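Local structure of conserved hypothetical secreted protein (Helicobacter pylori, 4RNY) at residues L4-L9 with S41-Y46; K33-E38 with P218-D223; L59-Q64 with I82-T87; Q153-M158 with N307-N312. The protein is a cell-shape determinant that probably works as a zinc-dependent metallopeptidase of the M23 family. One frame throughout, in Å; residues are numbered along the deposited sequence.

Contact 1. Residues L4-L9 with S41-Y46. With SO4 (sulfate ion), chain F.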
loop_
_atom_site.group_PDB
_atom_site.type_symbol
_atom_site.label_atom_id
_atom_site.label_comp_id
_atom_site.label_asym_id
_atom_site.label_seq_id
_atom_site.Cartn_x
_atom_site.Cartn_y
_atom_site.Cartn_z
ATOM N N LEU A 4 -15.287 -2.542 14.178
ATOM C CA LEU A 4 -15.803 -3.647 13.377
ATOM C C LEU A 4 -14.904 -3.907 12.180
ATOM O O LEU A 4 -14.052 -3.066 11.870
ATOM C CB LEU A 4 -17.214 -3.303 12.892
ATOM C CG LEU A 4 -18.177 -2.877 14.028
ATOM C CD1 LEU A 4 -19.412 -2.166 13.504
ATOM C CD2 LEU A 4 -18.561 -4.079 14.889
ATOM N N VAL A 5 -15.055 -5.050 11.504
ATOM C CA VAL A 5 -14.309 -5.277 10.259
ATOM C C VAL A 5 -15.239 -5.337 9.083
ATOM O O VAL A 5 -16.356 -5.799 9.186
ATOM C CB VAL A 5 -13.389 -6.535 10.239
ATOM C CG1 VAL A 5 -12.741 -6.785 11.593
ATOM C CG2 VAL A 5 -14.124 -7.750 9.717
ATOM N N TRP A 6 -14.744 -4.889 7.944
ATOM C CA TRP A 6 -15.602 -4.495 6.862
ATOM C C TRP A 6 -16.256 -5.676 6.130
ATOM O O TRP A 6 -17.479 -5.733 5.976
ATOM C CB TRP A 6 -14.804 -3.618 5.902
ATOM C CG TRP A 6 -15.623 -3.037 4.842
ATOM C CD1 TRP A 6 -15.652 -3.412 3.540
ATOM C CD2 TRP A 6 -16.569 -1.978 4.979
ATOM N NE1 TRP A 6 -16.553 -2.653 2.851
ATOM C CE2 TRP A 6 -17.134 -1.761 3.718
ATOM C CE3 TRP A 6 -16.996 -1.206 6.047
ATOM C CZ2 TRP A 6 -18.081 -0.795 3.489
ATOM C CZ3 TRP A 6 -17.956 -0.250 5.822
ATOM C CH2 TRP A 6 -18.484 -0.047 4.555
ATOM N N ASP A 7 -15.435 -6.603 5.681
ATOM C CA ASP A 7 -15.909 -7.785 4.957
ATOM C C ASP A 7 -16.675 -7.323 3.691
ATOM O O ASP A 7 -16.163 -6.497 2.933
ATOM C CB ASP A 7 -16.774 -8.675 5.866
ATOM C CG ASP A 7 -16.859 -10.125 5.366
ATOM O OD1 ASP A 7 -15.989 -10.557 4.559
ATOM O OD2 ASP A 7 -17.798 -10.837 5.790
ATOM N N LYS A 8 -17.878 -7.890 3.454
ATOM C CA LYS A 8 -18.466 -7.957 2.103
ATOM C C LYS A 8 -18.910 -6.639 1.452
ATOM O O LYS A 8 -19.015 -6.559 0.233
ATOM C CB LYS A 8 -19.671 -8.920 2.146
ATOM C CG LYS A 8 -19.426 -10.328 2.718
ATOM C CD LYS A 8 -18.737 -11.280 1.742
ATOM C CE LYS A 8 -17.218 -11.196 1.828
ATOM N NZ LYS A 8 -16.564 -11.482 0.520
ATOM N N LEU A 9 -19.134 -5.606 2.258
ATOM C CA LEU A 9 -19.893 -4.422 1.841
ATOM C C LEU A 9 -19.221 -3.460 0.859
ATOM O O LEU A 9 -18.012 -3.295 0.856
ATOM C CB LEU A 9 -20.286 -3.617 3.083
ATOM C CG LEU A 9 -21.492 -4.106 3.894
ATOM C CD1 LEU A 9 -21.786 -3.104 4.993
ATOM C CD2 LEU A 9 -22.709 -4.298 2.997
ATOM N N SER A 41 -11.796 -4.906 1.873
ATOM C CA SER A 41 -12.328 -5.826 2.844
ATOM C C SER A 41 -11.295 -6.171 3.910
ATOM O O SER A 41 -10.114 -6.094 3.690
ATOM C CB SER A 41 -12.855 -7.076 2.161
ATOM O OG SER A 41 -12.083 -7.381 1.040
ATOM N N ASN A 42 -11.792 -6.503 5.095
ATOM C CA ASN A 42 -10.928 -6.823 6.217
ATOM C C ASN A 42 -10.442 -5.598 6.990
ATOM O O ASN A 42 -9.769 -5.744 8.010
ATOM C CB ASN A 42 -9.729 -7.655 5.747
ATOM C CG ASN A 42 -10.117 -9.059 5.309
ATOM O OD1 ASN A 42 -9.264 -9.846 4.900
ATOM N ND2 ASN A 42 -11.406 -9.380 5.391
ATOM N N VAL A 43 -10.767 -4.394 6.522
ATOM C CA VAL A 43 -10.307 -3.213 7.240
ATOM C C VAL A 43 -11.152 -2.975 8.491
ATOM O O VAL A 43 -12.316 -3.171 8.478
ATOM C CB VAL A 43 -10.273 -1.959 6.361
ATOM C CG1 VAL A 43 -9.553 -2.250 5.089
ATOM C CG2 VAL A 43 -11.656 -1.491 6.014
ATOM N N THR A 44 -10.514 -2.584 9.570
ATOM C CA THR A 44 -11.201 -2.099 10.713
ATOM C C THR A 44 -11.820 -0.731 10.405
ATOM O O THR A 44 -11.139 0.196 9.938
ATOM C CB THR A 44 -10.267 -1.970 11.916
ATOM O OG1 THR A 44 -9.601 -3.214 12.152
ATOM C CG2 THR A 44 -11.044 -1.628 13.159
ATOM N N TYR A 45 -13.118 -0.628 10.677
ATOM C CA TYR A 45 -13.853 0.638 10.645
ATOM C C TYR A 45 -14.641 0.870 11.944
ATOM O O TYR A 45 -14.758 -0.030 12.785
ATOM C CB TYR A 45 -14.772 0.685 9.444
ATOM C CG TYR A 45 -16.020 -0.161 9.546
ATOM C CD1 TYR A 45 -15.955 -1.558 9.490
ATOM C CD2 TYR A 45 -17.261 0.434 9.635
ATOM C CE1 TYR A 45 -17.096 -2.329 9.545
ATOM C CE2 TYR A 45 -18.399 -0.330 9.693
ATOM C CZ TYR A 45 -18.309 -1.714 9.637
ATOM O OH TYR A 45 -19.462 -2.442 9.688
ATOM N N TYR A 46 -15.158 2.083 12.109
ATOM C CA TYR A 46 -15.723 2.510 13.387
ATOM C C TYR A 46 -17.103 3.144 13.165
ATOM O O TYR A 46 -17.298 3.853 12.170
ATOM C CB TYR A 46 -14.787 3.478 14.051
ATOM C CG TYR A 46 -13.462 2.883 14.434
ATOM C CD1 TYR A 46 -12.406 2.867 13.522
ATOM C CD2 TYR A 46 -13.249 2.311 15.698
ATOM C CE1 TYR A 46 -11.201 2.317 13.849
ATOM C CE2 TYR A 46 -12.017 1.755 16.033
ATOM C CZ TYR A 46 -10.995 1.777 15.097
ATOM O OH TYR A 46 -9.750 1.225 15.368
HETATM S S SO4 F . -6.701 -2.891 9.978
HETATM O O1 SO4 F . -6.931 -3.011 11.346
HETATM O O2 SO4 F . -7.464 -1.902 9.315
HETATM O O3 SO4 F . -5.396 -2.548 9.779
HETATM O O4 SO4 F . -6.956 -4.117 9.371
#

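Contact 2. Residues K33-E38 with P218-D223. With ZN (zinc ion), chain C.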
loop_
_atom_site.group_PDB
_atom_site.type_symbol
_atom_site.label_atom_id
_atom_site.label_comp_id
_atom_site.label_asym_id
_atom_site.label_seq_id
_atom_site.Cartn_x
_atom_site.Cartn_y
_atom_site.Cartn_z
ATOM N N LYS A 33 -15.660 9.815 -5.989
ATOM C CA LYS A 33 -16.172 8.476 -6.265
ATOM C C LYS A 33 -15.036 7.459 -6.421
ATOM O O LYS A 33 -15.101 6.308 -5.901
ATOM C CB LYS A 33 -17.116 8.476 -7.471
ATOM C CG LYS A 33 -18.470 9.084 -7.131
ATOM C CD LYS A 33 -19.326 9.373 -8.358
ATOM C CE LYS A 33 -20.740 9.678 -7.905
ATOM N NZ LYS A 33 -21.586 10.288 -8.950
ATOM N N GLU A 34 -13.980 7.875 -7.116
ATOM C CA GLU A 34 -12.798 7.021 -7.264
ATOM C C GLU A 34 -12.208 6.685 -5.910
ATOM O O GLU A 34 -11.856 5.549 -5.678
ATOM C CB GLU A 34 -11.683 7.702 -8.094
ATOM C CG GLU A 34 -11.933 7.758 -9.567
ATOM C CD GLU A 34 -10.677 8.061 -10.353
ATOM O OE1 GLU A 34 -10.665 7.660 -11.530
ATOM O OE2 GLU A 34 -9.726 8.721 -9.812
ATOM N N LEU A 35 -12.100 7.675 -5.023
ATOM C CA LEU A 35 -11.541 7.418 -3.664
ATOM C C LEU A 35 -12.409 6.404 -2.951
ATOM O O LEU A 35 -11.925 5.480 -2.304
ATOM C CB LEU A 35 -11.497 8.706 -2.857
ATOM C CG LEU A 35 -10.445 9.732 -3.233
ATOM C CD1 LEU A 35 -10.637 11.000 -2.444
ATOM C CD2 LEU A 35 -9.060 9.153 -2.917
ATOM N N SER A 36 -13.705 6.563 -3.125
ATOM C CA SER A 36 -14.699 5.745 -2.436
ATOM C C SER A 36 -14.667 4.283 -2.878
ATOM O O SER A 36 -15.049 3.388 -2.110
ATOM C CB SER A 36 -16.088 6.339 -2.651
ATOM O OG SER A 36 -16.648 5.945 -3.891
ATOM N N ALA A 37 -14.158 4.023 -4.078
ATOM C CA ALA A 37 -14.135 2.650 -4.597
ATOM C C ALA A 37 -13.021 1.818 -4.019
ATOM O O ALA A 37 -12.970 0.641 -4.294
ATOM C CB ALA A 37 -14.056 2.623 -6.123
ATOM N N GLU A 38 -12.154 2.365 -3.177
ATOM C CA GLU A 38 -11.082 1.529 -2.625
ATOM C C GLU A 38 -11.232 1.216 -1.141
ATOM O O GLU A 38 -10.252 1.226 -0.403
ATOM C CB GLU A 38 -9.729 2.188 -2.864
ATOM C CG GLU A 38 -9.222 2.066 -4.290
ATOM C CD GLU A 38 -8.690 0.663 -4.678
ATOM O OE1 GLU A 38 -8.432 -0.188 -3.774
ATOM O OE2 GLU A 38 -8.471 0.467 -5.910
ATOM N N PRO A 218 -6.066 13.545 -1.675
ATOM C CA PRO A 218 -5.191 12.593 -2.315
ATOM C C PRO A 218 -5.815 12.108 -3.631
ATOM O O PRO A 218 -7.024 12.184 -3.769
ATOM C CB PRO A 218 -5.152 11.439 -1.335
ATOM C CG PRO A 218 -5.563 12.013 -0.030
ATOM C CD PRO A 218 -6.552 13.077 -0.375
ATOM N N HIS A 219 -5.006 11.574 -4.537
ATOM C CA HIS A 219 -5.501 10.776 -5.676
ATOM C C HIS A 219 -4.597 9.538 -5.795
ATOM O O HIS A 219 -3.401 9.651 -6.059
ATOM C CB HIS A 219 -5.450 11.637 -6.943
ATOM C CG HIS A 219 -5.787 10.901 -8.199
ATOM N ND1 HIS A 219 -5.046 11.025 -9.349
ATOM C CD2 HIS A 219 -6.808 10.072 -8.501
ATOM C CE1 HIS A 219 -5.592 10.314 -10.308
ATOM N NE2 HIS A 219 -6.654 9.711 -9.817
ATOM N N TYR A 220 -5.157 8.344 -5.643
ATOM C CA TYR A 220 -4.320 7.176 -5.459
ATOM C C TYR A 220 -4.035 6.374 -6.712
ATOM O O TYR A 220 -3.821 5.158 -6.677
ATOM C CB TYR A 220 -4.892 6.300 -4.389
ATOM C CG TYR A 220 -4.906 6.944 -3.026
ATOM C CD1 TYR A 220 -3.749 7.411 -2.446
ATOM C CD2 TYR A 220 -6.094 7.004 -2.283
ATOM C CE1 TYR A 220 -3.760 7.945 -1.150
ATOM C CE2 TYR A 220 -6.117 7.545 -1.003
ATOM C CZ TYR A 220 -4.934 8.023 -0.440
ATOM O OH TYR A 220 -4.985 8.550 0.853
ATOM N N GLY A 221 -3.963 7.098 -7.813
ATOM C CA GLY A 221 -3.507 6.531 -9.077
ATOM C C GLY A 221 -3.206 7.660 -10.012
ATOM O O GLY A 221 -3.061 8.796 -9.544
ATOM N N VAL A 222 -3.043 7.324 -11.290
ATOM C CA VAL A 222 -2.765 8.275 -12.354
ATOM C C VAL A 222 -3.910 8.254 -13.340
ATOM O O VAL A 222 -4.320 7.188 -13.804
ATOM C CB VAL A 222 -1.508 7.886 -13.199
ATOM C CG1 VAL A 222 -1.165 9.006 -14.191
ATOM C CG2 VAL A 222 -0.335 7.582 -12.328
ATOM N N ASP A 223 -4.450 9.423 -13.657
ATOM C CA ASP A 223 -5.518 9.496 -14.641
ATOM C C ASP A 223 -4.870 9.905 -15.970
ATOM O O ASP A 223 -4.239 10.942 -16.056
ATOM C CB ASP A 223 -6.572 10.519 -14.230
ATOM C CG ASP A 223 -7.485 10.021 -13.125
ATOM O OD1 ASP A 223 -7.391 8.856 -12.717
ATOM O OD2 ASP A 223 -8.286 10.823 -12.617
HETATM ZN ZN ZN C . -8.018 8.486 -10.837
#

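Contact 3. Residues L59-Q64 with I82-T87. With SO4 (sulfate ion), chain D.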
loop_
_atom_site.group_PDB
_atom_site.type_symbol
_atom_site.label_atom_id
_atom_site.label_comp_id
_atom_site.label_asym_id
_atom_site.label_seq_id
_atom_site.Cartn_x
_atom_site.Cartn_y
_atom_site.Cartn_z
ATOM N N LEU A 59 -16.564 5.919 10.378
ATOM C CA LEU A 59 -15.202 6.221 9.905
ATOM C C LEU A 59 -14.681 4.981 9.228
ATOM O O LEU A 59 -14.407 3.972 9.902
ATOM C CB LEU A 59 -14.319 6.552 11.101
ATOM C CG LEU A 59 -14.697 7.811 11.827
ATOM C CD1 LEU A 59 -13.896 7.914 13.113
ATOM C CD2 LEU A 59 -14.439 9.011 10.938
ATOM N N ILE A 60 -14.597 5.042 7.903
ATOM C CA ILE A 60 -14.254 3.946 7.043
ATOM C C ILE A 60 -12.957 4.283 6.269
ATOM O O ILE A 60 -12.967 5.240 5.520
ATOM C CB ILE A 60 -15.373 3.706 6.019
ATOM C CG1 ILE A 60 -16.693 3.387 6.722
ATOM C CG2 ILE A 60 -15.004 2.571 5.082
ATOM C CD1 ILE A 60 -17.900 3.654 5.862
ATOM N N PRO A 61 -11.882 3.493 6.440
ATOM C CA PRO A 61 -10.609 3.743 5.791
ATOM C C PRO A 61 -10.643 3.498 4.308
ATOM O O PRO A 61 -11.216 2.500 3.851
ATOM C CB PRO A 61 -9.645 2.747 6.444
ATOM C CG PRO A 61 -10.294 2.371 7.727
ATOM C CD PRO A 61 -11.757 2.409 7.423
ATOM N N ILE A 62 -10.072 4.459 3.595
ATOM C CA ILE A 62 -9.764 4.367 2.205
ATOM C C ILE A 62 -8.300 3.967 2.001
ATOM O O ILE A 62 -7.998 3.208 1.122
ATOM C CB ILE A 62 -10.030 5.713 1.506
ATOM C CG1 ILE A 62 -11.513 6.057 1.583
ATOM C CG2 ILE A 62 -9.595 5.632 0.053
ATOM C CD1 ILE A 62 -12.389 4.889 1.156
ATOM N N SER A 63 -7.403 4.541 2.776
ATOM C CA SER A 63 -6.015 4.150 2.793
ATOM C C SER A 63 -5.572 4.176 4.233
ATOM O O SER A 63 -6.387 4.272 5.159
ATOM C CB SER A 63 -5.153 5.112 1.953
ATOM O OG SER A 63 -5.155 6.447 2.509
ATOM N N GLN A 64 -4.262 4.168 4.424
ATOM C CA GLN A 64 -3.734 4.235 5.760
ATOM C C GLN A 64 -3.886 5.593 6.366
ATOM O O GLN A 64 -3.901 5.707 7.586
ATOM C CB GLN A 64 -2.258 3.880 5.735
ATOM C CG GLN A 64 -1.751 3.495 7.083
ATOM C CD GLN A 64 -0.623 2.528 6.964
ATOM O OE1 GLN A 64 -0.764 1.452 6.374
ATOM N NE2 GLN A 64 0.498 2.901 7.479
ATOM N N ILE A 82 -11.360 12.588 5.218
ATOM C CA ILE A 82 -10.576 13.231 6.252
ATOM C C ILE A 82 -9.400 12.382 6.666
ATOM O O ILE A 82 -9.408 11.192 6.471
ATOM C CB ILE A 82 -11.441 13.586 7.504
ATOM C CG1 ILE A 82 -11.928 12.362 8.267
ATOM C CG2 ILE A 82 -12.624 14.449 7.133
ATOM C CD1 ILE A 82 -12.582 12.700 9.620
ATOM N N PRO A 83 -8.385 12.992 7.265
ATOM C CA PRO A 83 -7.206 12.230 7.721
ATOM C C PRO A 83 -7.577 11.186 8.731
ATOM O O PRO A 83 -8.498 11.405 9.529
ATOM C CB PRO A 83 -6.325 13.310 8.358
ATOM C CG PRO A 83 -6.721 14.546 7.641
ATOM C CD PRO A 83 -8.163 14.456 7.356
ATOM N N ILE A 84 -6.927 10.032 8.662
ATOM C CA ILE A 84 -6.975 9.106 9.778
ATOM C C ILE A 84 -6.079 9.608 10.883
ATOM O O ILE A 84 -4.967 9.983 10.634
ATOM C CB ILE A 84 -6.594 7.667 9.398
ATOM C CG1 ILE A 84 -7.615 7.105 8.403
ATOM C CG2 ILE A 84 -6.574 6.791 10.637
ATOM C CD1 ILE A 84 -7.382 5.676 7.986
ATOM N N ILE A 85 -6.606 9.671 12.100
ATOM C CA ILE A 85 -5.841 10.077 13.267
ATOM C C ILE A 85 -5.032 8.891 13.811
ATOM O O ILE A 85 -5.592 7.805 14.072
ATOM C CB ILE A 85 -6.776 10.636 14.363
ATOM C CG1 ILE A 85 -7.273 12.022 13.930
ATOM C CG2 ILE A 85 -6.045 10.712 15.720
ATOM C CD1 ILE A 85 -8.411 12.570 14.778
ATOM N N PHE A 86 -3.720 9.055 13.977
ATOM C CA PHE A 86 -2.935 7.932 14.523
ATOM C C PHE A 86 -1.608 8.340 15.112
ATOM O O PHE A 86 -1.118 9.398 14.805
ATOM C CB PHE A 86 -2.681 6.820 13.482
ATOM C CG PHE A 86 -1.816 7.236 12.319
ATOM C CD1 PHE A 86 -0.440 7.212 12.401
ATOM C CD2 PHE A 86 -2.393 7.614 11.119
ATOM C CE1 PHE A 86 0.342 7.593 11.321
ATOM C CE2 PHE A 86 -1.621 8.004 10.045
ATOM C CZ PHE A 86 -0.242 7.993 10.143
ATOM N N THR A 87 -1.034 7.441 15.898
ATOM C CA THR A 87 0.324 7.588 16.433
ATOM C C THR A 87 1.299 6.649 15.699
ATOM O O THR A 87 0.955 5.497 15.412
ATOM C CB THR A 87 0.324 7.193 17.934
ATOM O OG1 THR A 87 -0.388 8.193 18.663
ATOM C CG2 THR A 87 1.728 7.128 18.452
HETATM S S SO4 D . 2.010 6.608 7.380
HETATM O O1 SO4 D . 1.962 8.087 7.358
HETATM O O2 SO4 D . 0.665 6.031 7.126
HETATM O O3 SO4 D . 2.508 6.104 8.688
HETATM O O4 SO4 D . 2.917 6.084 6.351
#

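Contact 4. Residues Q153-M158 with N307-N312. With SO4 (sulfate ion), chain D.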
loop_
_atom_site.group_PDB
_atom_site.type_symbol
_atom_site.label_atom_id
_atom_site.label_comp_id
_atom_site.label_asym_id
_atom_site.label_seq_id
_atom_site.Cartn_x
_atom_site.Cartn_y
_atom_site.Cartn_z
ATOM N N GLN A 153 -0.328 -1.103 7.653
ATOM C CA GLN A 153 0.907 -1.859 7.396
ATOM C C GLN A 153 2.102 -1.231 8.118
ATOM O O GLN A 153 2.216 0.002 8.174
ATOM C CB GLN A 153 1.249 -1.807 5.903
ATOM C CG GLN A 153 0.184 -2.379 4.998
ATOM C CD GLN A 153 0.251 -3.888 4.928
ATOM O OE1 GLN A 153 1.344 -4.527 4.924
ATOM N NE2 GLN A 153 -0.912 -4.479 4.822
ATOM N N PRO A 154 3.037 -2.064 8.591
ATOM C CA PRO A 154 4.315 -1.482 8.989
ATOM C C PRO A 154 5.048 -0.885 7.795
ATOM O O PRO A 154 4.735 -1.220 6.647
ATOM C CB PRO A 154 5.086 -2.671 9.558
ATOM C CG PRO A 154 4.483 -3.882 8.942
ATOM C CD PRO A 154 3.090 -3.534 8.486
ATOM N N THR A 155 6.010 -0.014 8.065
ATOM C CA THR A 155 6.960 0.398 7.058
ATOM C C THR A 155 8.375 0.111 7.495
ATOM O O THR A 155 8.810 0.576 8.543
ATOM C CB THR A 155 6.844 1.915 6.770
ATOM O OG1 THR A 155 5.598 2.144 6.117
ATOM C CG2 THR A 155 7.919 2.369 5.856
ATOM N N ILE A 156 9.104 -0.629 6.682
ATOM C CA ILE A 156 10.489 -0.952 6.969
ATOM C C ILE A 156 11.370 0.230 6.590
ATOM O O ILE A 156 11.318 0.699 5.455
ATOM C CB ILE A 156 10.922 -2.181 6.169
ATOM C CG1 ILE A 156 10.145 -3.412 6.670
ATOM C CG2 ILE A 156 12.446 -2.395 6.268
ATOM C CD1 ILE A 156 10.475 -4.664 5.914
ATOM N N LYS A 157 12.157 0.712 7.529
ATOM C CA LYS A 157 13.220 1.721 7.295
ATOM C C LYS A 157 14.592 1.134 6.979
ATOM O O LYS A 157 15.296 1.612 6.098
ATOM C CB LYS A 157 13.371 2.641 8.528
ATOM C CG LYS A 157 12.060 3.237 9.034
ATOM C CD LYS A 157 11.382 4.086 7.965
ATOM C CE LYS A 157 12.207 5.310 7.607
ATOM N NZ LYS A 157 12.420 6.217 8.780
ATOM N N MET A 158 14.960 0.094 7.697
ATOM C CA MET A 158 16.156 -0.678 7.355
ATOM C C MET A 158 16.022 -2.124 7.792
ATOM O O MET A 158 15.336 -2.423 8.756
ATOM C CB MET A 158 17.386 -0.101 8.064
ATOM C CG MET A 158 18.571 -1.061 8.136
ATOM S SD MET A 158 19.819 -0.357 9.206
ATOM C CE MET A 158 19.206 -0.869 10.802
ATOM N N ASN A 307 2.014 -3.871 -1.129
ATOM C CA ASN A 307 1.671 -4.273 0.233
ATOM C C ASN A 307 0.447 -3.520 0.740
ATOM O O ASN A 307 0.439 -3.006 1.871
ATOM C CB ASN A 307 2.872 -4.072 1.174
ATOM C CG ASN A 307 4.017 -4.982 0.826
ATOM O OD1 ASN A 307 3.806 -6.099 0.381
ATOM N ND2 ASN A 307 5.234 -4.504 0.985
ATOM N N SER A 308 -0.551 -3.477 -0.146
ATOM C CA SER A 308 -1.870 -2.942 0.043
ATOM C C SER A 308 -1.977 -1.401 0.153
ATOM O O SER A 308 -3.052 -0.874 0.456
ATOM C CB SER A 308 -2.510 -3.636 1.225
ATOM O OG SER A 308 -1.775 -3.298 2.377
ATOM N N ARG A 309 -0.895 -0.696 -0.161
ATOM C CA ARG A 309 -0.846 0.731 -0.011
ATOM C C ARG A 309 -0.645 1.348 -1.374
ATOM O O ARG A 309 0.283 0.963 -2.074
ATOM C CB ARG A 309 0.342 1.093 0.879
ATOM C CG ARG A 309 0.094 0.923 2.387
ATOM C CD ARG A 309 0.067 2.301 3.066
ATOM N NE ARG A 309 1.298 2.541 3.703
ATOM C CZ ARG A 309 1.721 3.658 4.286
ATOM N NH1 ARG A 309 1.088 4.831 4.249
ATOM N NH2 ARG A 309 2.894 3.574 4.847
ATOM N N PRO A 310 -1.444 2.361 -1.721
ATOM C CA PRO A 310 -1.236 3.007 -3.020
ATOM C C PRO A 310 0.085 3.771 -3.125
ATOM O O PRO A 310 0.510 4.485 -2.192
ATOM C CB PRO A 310 -2.421 3.943 -3.125
ATOM C CG PRO A 310 -2.839 4.232 -1.701
ATOM C CD PRO A 310 -2.544 2.985 -0.938
ATOM N N ILE A 311 0.753 3.622 -4.259
ATOM C CA ILE A 311 2.024 4.287 -4.509
ATOM C C ILE A 311 1.978 4.913 -5.903
ATOM O O ILE A 311 1.178 4.491 -6.757
ATOM C CB ILE A 311 3.241 3.330 -4.350
ATOM C CG1 ILE A 311 3.105 2.102 -5.227
ATOM C CG2 ILE A 311 3.345 2.799 -2.952
ATOM C CD1 ILE A 311 3.298 2.358 -6.679
ATOM N N ASN A 312 2.825 5.902 -6.128
ATOM C CA ASN A 312 2.844 6.606 -7.403
ATOM C C ASN A 312 3.339 5.705 -8.511
ATOM O O ASN A 312 4.494 5.307 -8.524
ATOM C CB ASN A 312 3.698 7.831 -7.330
ATOM C CG ASN A 312 3.666 8.638 -8.610
ATOM O OD1 ASN A 312 3.057 8.274 -9.631
ATOM N ND2 ASN A 312 4.328 9.749 -8.560
HETATM S S SO4 D . 2.010 6.608 7.380
HETATM O O1 SO4 D . 1.962 8.087 7.358
HETATM O O2 SO4 D . 0.665 6.031 7.126
HETATM O O3 SO4 D . 2.508 6.104 8.688
HETATM O O4 SO4 D . 2.917 6.084 6.351
HETATM O O HOH W 1 3.841 0.410 4.608
#

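Contact 1. Residues L4-L9 with S41-Y46
Leu4 O is gripped by two neighbours on segment 41-46. Tyr45 N hydrogen-bonds to it at 2.9 Å, and Thr44 CA adds a weaker C-H···O contact. In return Leu4 N bonds Tyr45 O at 2.9 Å, nearly straight at 162°. Beyond this pair the backbones hold on by a weak bond, Trp6 N to Val43 O (3.0 Å). This is one of the two edge pairings of the five-stranded antiparallel N-terminal sheet, where strand 2-5 borders strand 44-49. Tyr45 CG sits between its backbone N and carbonyl carbon (chi1 75°), which swings the ring against segment 4-9. Leu4 CB touches Tyr45 CE1 at 3.5 Å. Trp6 meets the Tyr45 face edge-on in a T-shaped stack, with planes at 80° and Trp6 CE3 over the ring centre. A type II' turn follows from Trp6 to Leu9, and Trp6 NE1 bonds Leu9 O across it (2.6 Å). Beyond Thr44, seen from strand 2-5, a sulfate takes bonds from Thr44 N and from Thr44 OG1 (2.8 Å to its O1).

Contact 2. Residues K33-E38 with P218-D223
Pro218 meets helix 30-36 through its carbonyl: Pro218 O lies 3.7 Å from Leu35 CD2. Next comes His219, whose CG is anti to the backbone N (chi1 174°). This sends the ring to the zinc, which NE2 binds at 2.1 Å. His219 ND1 is bonded to Pro203 O, which fixes the rotation of the ring. Glu34 OE2 arrives at the ring's edge, with its carboxylate nearly coplanar with the imidazole (10°), and binds the same zinc at 2.0 Å. Tyr220 turns to the helix instead. Its CD2 touches Leu35 CD2 at 3.7 Å, the two side chains crossing at about a right angle, and its hydroxyl bonds Ser63. Gly221 N lies over a face of the His219 ring. Asp223 then closes on the metal with OD1 at 2.0 Å, while its OD2 stays 2.9 Å from the zinc. It faces Glu34 from the opposite direction, the carboxylate planes turned 76° apart. Glu34 OE1 is held by His266. His219 and Asp223 form the HxxxD motif of M23 peptidases, and His301 supplies the remaining protein ligand. The zinc thus has four protein ligands, one of them Glu34 from the N-terminal region. This geometry is consistent with a latent, self-inhibited state in which Glu34 takes a place that water or substrate would otherwise need.

Contact 3. Residues L59-Q64 with I82-T87
Ile84 packs tightly on Pro61, Ser63 and Gln64, whereas the segments touch only loosely at Leu59-Ile82 and at Gln64-Phe86. The Ile84 side chain runs out extended beyond CG1 (chi2 -178°), which pushes its CD1 into segment 59-64. There CD1 lies 3.3 Å from Ser63 O, 3.5 Å from Gln64 O and 4.0 Å from Pro61 CB. Gln64 O is buried here without a polar partner. A second apolar touch, Leu59 CD2 to Ile82 CD1, is wider at 4.3 Å, and both residues are partly exposed. At the other end Phe86 brings CE2 to 4.1 Å from Gln64 O. A sulfate, probably from the crystallisation liquor, fills in beside them. Phe86 CZ meets its O1 at the ring edge (3.6 Å), and Gln64 NE2 gives its O2 a weak hydrogen bond of 3.2 Å. The Gln64 amide has firmer partners in Asp144, through NE2, and Gln153 N, through OE1. No hydrogen bond joins the two segments. Strand 66-73 lies between strands 55-61 and 76-83 in the N-terminal sheet and pairs with both. Strands 136-146 and 149-151 also pack on the contact, where Arg146 touches Pro61 and Ile84, and Phe151 touches Ile84 and Gln64.

Contact 4. Residues Q153-M158 with N307-N312
Gln153 and Asn307 bring the two backbones nearest, CA atoms 7.6 Å apart, where Asn307 and Ser308 take left-handed conformations in the turn between strands 299-306 and 309-311. The Gln153 chain bends at chi2 (-81°) and lays its amide carbon CD 3.2 Å from Asn307 O. Gln153 OE1 is bonded to Gln117 of helix 112-121. Arg309 bends twice along its chain and brings its guanidinium to a sulfate edge-on. NH1 and NH2 both bond the one oxygen O4, NH2 at 2.9 Å. Thr155 OG1 lies near the same plane but on the NH2-NE side, 3.3 Å from Arg309 NH2. A water joins the sides. It donates to Pro154 O (2.8 Å), pairs with Thr155 OG1 (2.9 Å) and accepts a weak bond from Arg309 NE. The second domain and the peptidase domain thus meet here through a polar, surface-lying seam bridged by water. The sulfate, probably from the crystallisation liquor, bonds Arg309 and Arg88 and would partly offset the arginine charge.

From the N terminus, contact 1 closes the first loop, which carries helices 11-17, 23-26 and 30-36 and returns to the sheet at strand 44-49. Contact 2 starts inside that loop, so the two cross, and it ties helix 30-36 to the peptidase domain. Contact 3 follows contact 1 in series and spans strands 66-73 and 76-83. Both lie in the N-terminal sheet, through neighbouring strands 44-49 and 55-61. Contact 3 is nested within the long loop of contact 2. Contact 4 opens inside that same loop and closes beyond it, crossing contact 2. It joins strand 153-163 of the second domain to the peptidase domain. Pro310 packs on Tyr220 between contacts 4 and 2, and contacts 3 and 4 share a sulfate.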